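Local coordinates for A putative transcriptional regulator (PDB 2HKU), which probably binds DNA as a TetR-family transcriptional regulator, with a helix-turn-helix domain joined to a helical C-terminal domain, at residues A145-R148 / T149-T153; A28-E31 / L32-H36. One frame throughout, in Å; residues are numbered along the deposited sequence.

Interaction 1: A145-R148 / T149-T153. With EDO (1,2-ethanediol), chain D.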
loop_
_atom_site.group_PDB
_atom_site.type_symbol
_atom_site.label_atom_id
_atom_site.label_comp_id
_atom_site.label_asym_id
_atom_site.label_seq_id
_atom_site.Cartn_x
_atom_site.Cartn_y
_atom_site.Cartn_z
ATOM N N ALA A 145 18.140 7.850 8.633
ATOM C CA ALA A 145 18.839 6.569 8.568
ATOM C C ALA A 145 19.215 6.253 7.105
ATOM O O ALA A 145 20.277 6.700 6.649
ATOM C CB ALA A 145 18.002 5.526 9.189
ATOM N N LEU A 146 18.316 5.611 6.317
ATOM C CA LEU A 146 18.601 5.365 4.857
ATOM C C LEU A 146 19.079 6.507 3.985
ATOM O O LEU A 146 20.137 6.391 3.378
ATOM C CB LEU A 146 17.398 4.684 4.118
ATOM C CG LEU A 146 17.622 4.181 2.672
ATOM C CD1 LEU A 146 18.563 2.962 2.727
ATOM C CD2 LEU A 146 16.274 3.830 2.009
ATOM N N ILE A 147 18.318 7.588 3.842
ATOM C CA ILE A 147 18.588 8.637 2.862
ATOM C C ILE A 147 19.930 9.389 3.222
ATOM O O ILE A 147 20.718 9.707 2.357
ATOM C CB ILE A 147 17.354 9.639 2.641
ATOM C CG1 ILE A 147 16.029 8.903 2.261
ATOM C CG2 ILE A 147 17.627 10.719 1.572
ATOM C CD1 ILE A 147 16.137 8.029 0.966
ATOM N N ARG A 148 20.173 9.594 4.506
ATOM C CA ARG A 148 21.447 10.133 4.993
ATOM C C ARG A 148 22.621 9.172 4.745
ATOM O O ARG A 148 23.664 9.639 4.296
ATOM C CB ARG A 148 21.348 10.427 6.479
ATOM C CG ARG A 148 22.504 11.290 7.057
ATOM C CD ARG A 148 22.124 11.473 8.516
ATOM N NE ARG A 148 23.003 12.327 9.299
ATOM C CZ ARG A 148 22.944 12.424 10.628
ATOM N NH1 ARG A 148 22.058 11.699 11.331
ATOM N NH2 ARG A 148 23.795 13.228 11.247
ATOM N N THR A 149 22.478 7.890 5.113
ATOM C CA THR A 149 23.471 6.836 4.765
ATOM C C THR A 149 23.897 6.950 3.238
ATOM O O THR A 149 25.088 7.071 2.912
ATOM C CB THR A 149 22.997 5.440 5.182
ATOM O OG1 THR A 149 22.875 5.383 6.602
ATOM C CG2 THR A 149 24.019 4.357 4.801
ATOM N N LEU A 150 22.910 7.056 2.344
ATOM C CA LEU A 150 23.137 7.291 0.934
ATOM C C LEU A 150 23.778 8.617 0.586
ATOM O O LEU A 150 24.664 8.675 -0.265
ATOM C CB LEU A 150 21.814 7.177 0.130
ATOM C CG LEU A 150 21.044 5.854 0.096
ATOM C CD1 LEU A 150 19.836 5.982 -0.940
ATOM C CD2 LEU A 150 21.933 4.673 -0.230
HETATM N N MSE A 151 23.266 9.721 1.130
HETATM C CA MSE A 151 23.804 11.011 0.719
HETATM C C MSE A 151 25.271 11.213 1.141
HETATM O O MSE A 151 25.987 11.927 0.453
HETATM C CB MSE A 151 22.989 12.187 1.233
HETATM C CG MSE A 151 21.629 12.324 0.594
HETATM SE SE MSE A 151 20.606 13.504 1.815
HETATM C CE MSE A 151 21.436 15.225 1.289
ATOM N N ARG A 152 25.667 10.611 2.263
ATOM C CA ARG A 152 26.948 10.918 2.885
ATOM C C ARG A 152 27.939 10.031 2.181
ATOM O O ARG A 152 29.110 10.391 2.079
ATOM C CB ARG A 152 26.975 10.720 4.420
ATOM C CG ARG A 152 26.962 9.285 4.938
ATOM C CD ARG A 152 27.404 9.218 6.388
ATOM N NE ARG A 152 27.025 7.941 7.016
ATOM C CZ ARG A 152 27.793 6.849 7.076
ATOM N NH1 ARG A 152 29.020 6.829 6.524
ATOM N NH2 ARG A 152 27.329 5.751 7.680
ATOM N N THR A 153 27.470 8.879 1.678
ATOM C CA THR A 153 28.337 8.017 0.860
ATOM C C THR A 153 28.384 8.345 -0.629
ATOM O O THR A 153 29.063 7.635 -1.352
ATOM C CB THR A 153 28.186 6.512 1.130
ATOM O OG1 THR A 153 26.898 6.063 0.720
ATOM C CG2 THR A 153 28.344 6.223 2.594
HETATM C C1 EDO D . 14.594 3.815 6.222
HETATM O O1 EDO D . 15.627 4.157 7.192
HETATM C C2 EDO D . 13.531 3.181 7.087
HETATM O O2 EDO D . 12.869 4.311 7.712
#
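Thr149 lays its hydroxyl against the carbonyl of Ala145, one turn back in helix 125-152, and gives it a hydrogen bond of 2.9 Å from OG1 to O. A chi1 of -64° sets OG1 beside its own backbone N, from where it comes down on Ala145 O from above the carbonyl plane, 53° out of it. The backbone N of Thr149 meets the same oxygen at 2.9 Å, almost in line with the carbonyl bond, which gives Ala145 O two donors. A second carbonyl with two donors follows one turn on, reached with a different geometry: Thr153, where the backbone leaves helical angles, sends OG1 to Thr149 O at 3.0 Å, only 25° from the carbonyl plane, while its N arrives from the other face. On another side of the helix, Ile147 CG2 and Met151 SE, a selenomethionine, meet obliquely at 4.1 Å, and both residues pack on Ile161 of helix 161-181. At the Ala145 end, Leu146 N donates to O1 of an ethanediol, probably acquired during crystallisation, at 3.2 Å. Both hydroxyls thus add a second donor to a carbonyl near the helix's C-terminal end, and Thr149 OG1 also has a weak bond to Tyr95 OH.

Interaction 2: A28-E31 / L32-H36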
loop_
_atom_site.group_PDB
_atom_site.type_symbol
_atom_site.label_atom_id
_atom_site.label_comp_id
_atom_site.label_asym_id
_atom_site.label_seq_id
_atom_site.Cartn_x
_atom_site.Cartn_y
_atom_site.Cartn_z
ATOM N N ALA A 28 -0.204 -9.820 23.966
ATOM C CA ALA A 28 -1.057 -10.863 23.467
ATOM C C ALA A 28 -1.668 -10.303 22.177
ATOM O O ALA A 28 -1.667 -10.955 21.149
ATOM C CB ALA A 28 -2.129 -11.143 24.459
ATOM N N ALA A 29 -2.153 -9.065 22.276
ATOM C CA ALA A 29 -2.758 -8.357 21.105
ATOM C C ALA A 29 -1.810 -8.338 19.967
ATOM O O ALA A 29 -2.193 -8.671 18.838
ATOM C CB ALA A 29 -3.153 -6.956 21.463
ATOM N N THR A 30 -0.573 -7.966 20.216
ATOM C CA THR A 30 0.406 -7.915 19.185
ATOM C C THR A 30 0.558 -9.275 18.514
ATOM O O THR A 30 0.525 -9.374 17.329
ATOM C CB THR A 30 1.768 -7.393 19.698
ATOM O OG1 THR A 30 1.665 -6.097 20.221
ATOM C CG2 THR A 30 2.785 -7.397 18.656
ATOM N N GLU A 31 0.729 -10.335 19.269
ATOM C CA GLU A 31 0.940 -11.639 18.611
ATOM C C GLU A 31 -0.248 -12.048 17.751
ATOM O O GLU A 31 -0.089 -12.545 16.652
ATOM C CB GLU A 31 1.169 -12.771 19.648
ATOM C CG GLU A 31 1.933 -13.945 18.922
ATOM C CD GLU A 31 2.057 -15.259 19.740
ATOM O OE1 GLU A 31 1.669 -15.253 20.960
ATOM O OE2 GLU A 31 2.513 -16.292 19.135
ATOM N N LEU A 32 -1.424 -11.902 18.324
ATOM C CA LEU A 32 -2.662 -12.442 17.721
ATOM C C LEU A 32 -3.059 -11.638 16.512
ATOM O O LEU A 32 -3.428 -12.216 15.496
ATOM C CB LEU A 32 -3.807 -12.460 18.733
ATOM C CG LEU A 32 -3.657 -13.682 19.672
ATOM C CD1 LEU A 32 -4.428 -13.519 20.904
ATOM C CD2 LEU A 32 -4.088 -15.007 18.987
ATOM N N PHE A 33 -2.981 -10.300 16.629
ATOM C CA PHE A 33 -3.187 -9.382 15.470
ATOM C C PHE A 33 -2.195 -9.557 14.327
ATOM O O PHE A 33 -2.568 -9.484 13.101
ATOM C CB PHE A 33 -3.177 -7.881 15.933
ATOM C CG PHE A 33 -4.430 -7.458 16.705
ATOM C CD1 PHE A 33 -5.685 -8.073 16.441
ATOM C CD2 PHE A 33 -4.381 -6.426 17.674
ATOM C CE1 PHE A 33 -6.821 -7.676 17.156
ATOM C CE2 PHE A 33 -5.490 -6.047 18.374
ATOM C CZ PHE A 33 -6.709 -6.642 18.123
ATOM N N LEU A 34 -0.913 -9.736 14.675
ATOM C CA LEU A 34 0.072 -9.953 13.621
ATOM C C LEU A 34 -0.197 -11.214 12.814
ATOM O O LEU A 34 0.042 -11.258 11.621
ATOM C CB LEU A 34 1.508 -9.996 14.162
ATOM C CG LEU A 34 2.217 -8.667 14.486
ATOM C CD1 LEU A 34 3.549 -9.009 15.275
ATOM C CD2 LEU A 34 2.558 -7.952 13.256
ATOM N N GLU A 35 -0.725 -12.218 13.470
ATOM C CA GLU A 35 -0.977 -13.500 12.852
ATOM C C GLU A 35 -2.311 -13.528 12.111
ATOM O O GLU A 35 -2.380 -13.996 10.963
ATOM C CB GLU A 35 -0.956 -14.555 13.948
ATOM C CG GLU A 35 -1.100 -15.923 13.328
ATOM C CD GLU A 35 -0.800 -17.070 14.266
ATOM O OE1 GLU A 35 -0.601 -16.832 15.494
ATOM O OE2 GLU A 35 -0.806 -18.234 13.763
ATOM N N HIS A 36 -3.382 -13.053 12.759
ATOM C CA HIS A 36 -4.768 -13.272 12.224
ATOM C C HIS A 36 -5.570 -12.044 11.874
ATOM O O HIS A 36 -6.669 -12.162 11.313
ATOM C CB HIS A 36 -5.591 -14.186 13.156
ATOM C CG HIS A 36 -4.970 -15.537 13.323
ATOM N ND1 HIS A 36 -4.889 -16.454 12.287
ATOM C CD2 HIS A 36 -4.356 -16.106 14.385
ATOM C CE1 HIS A 36 -4.252 -17.528 12.717
ATOM N NE2 HIS A 36 -3.911 -17.338 13.980
#
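Phe33 lies beside Ala29, one turn earlier on helix 21-36, with its ring swung back so that CE2 is 4.0 Å from Ala29 CB. The first torsion starts this: chi1 of -73° sets CG anti to the carbonyl carbon, and the ring's turn about CB-CG brings its CD2-CE2 side back past the preceding turn. Ala29 O lies obliquely to the ring, 3.3 Å from Phe33 CD2, and accepts the backbone N-H of Phe33, with N to O at 2.9 Å. Thr30 and Leu34 are arranged differently, side by side and pointing the same way. Their methyls touch, Thr30 CG2 to Leu34 CD1 at 3.8 Å, because chi1 of -60° places CG2 of the threonine anti to its backbone N. The hydroxyl is thereby turned to the preceding turn, where OG1 is hydrogen-bonded to Phe26 O. Glu31 and Glu35, both extended beyond CG, bring like charges to 4.8 Å between Glu31 OE2 and Glu35 OE1; both residues are exposed, so solvent probably screens the pair. Glu35 CG also rests over one face of the His36 ring, offset toward its rim.

Replacing Phe33 with an alanine would probably open a gap beside Ala29 and leave Phe67 without its edge-to-face ring partner. Phe67 lies on helix 63-87, whose Val70 also touches Ala29, Thr30 and Phe33. Leu32 packs on Gln44 and Ile45 of helix 42-49, and Leu113 of helix 108-120 meets both Phe33 and Leu34. Helix 21-36 therefore packs against helix 42-49 of the predicted helix-turn-helix motif, helix 63-87 and, through Leu34 and Phe33, helix 108-120.

In the fold
Both contacts are internal to single helices and partly buried, yet they lie on opposite sides of the chain's centre, about 34 Å apart between centres, and share no element. Interaction 1 belongs to the last turns of helix 125-152, in the C-terminal part of the protein; interaction 2 occupies the end of helix 21-36, in the TetR-type helix-turn-helix region. Their chemistry diverges accordingly. In 145-153 threonine hydroxyls work on carbonyls within the contact, with arginines on the exposed side. In 28-36 the threonine hydroxyl turns to an earlier residue, apolar and aromatic packing dominates, and the exposed side carries glutamates. Interaction 1 packs on helices 92-104 and 161-181 of its own region, whereas interaction 2 also reaches helix 108-120 in the other.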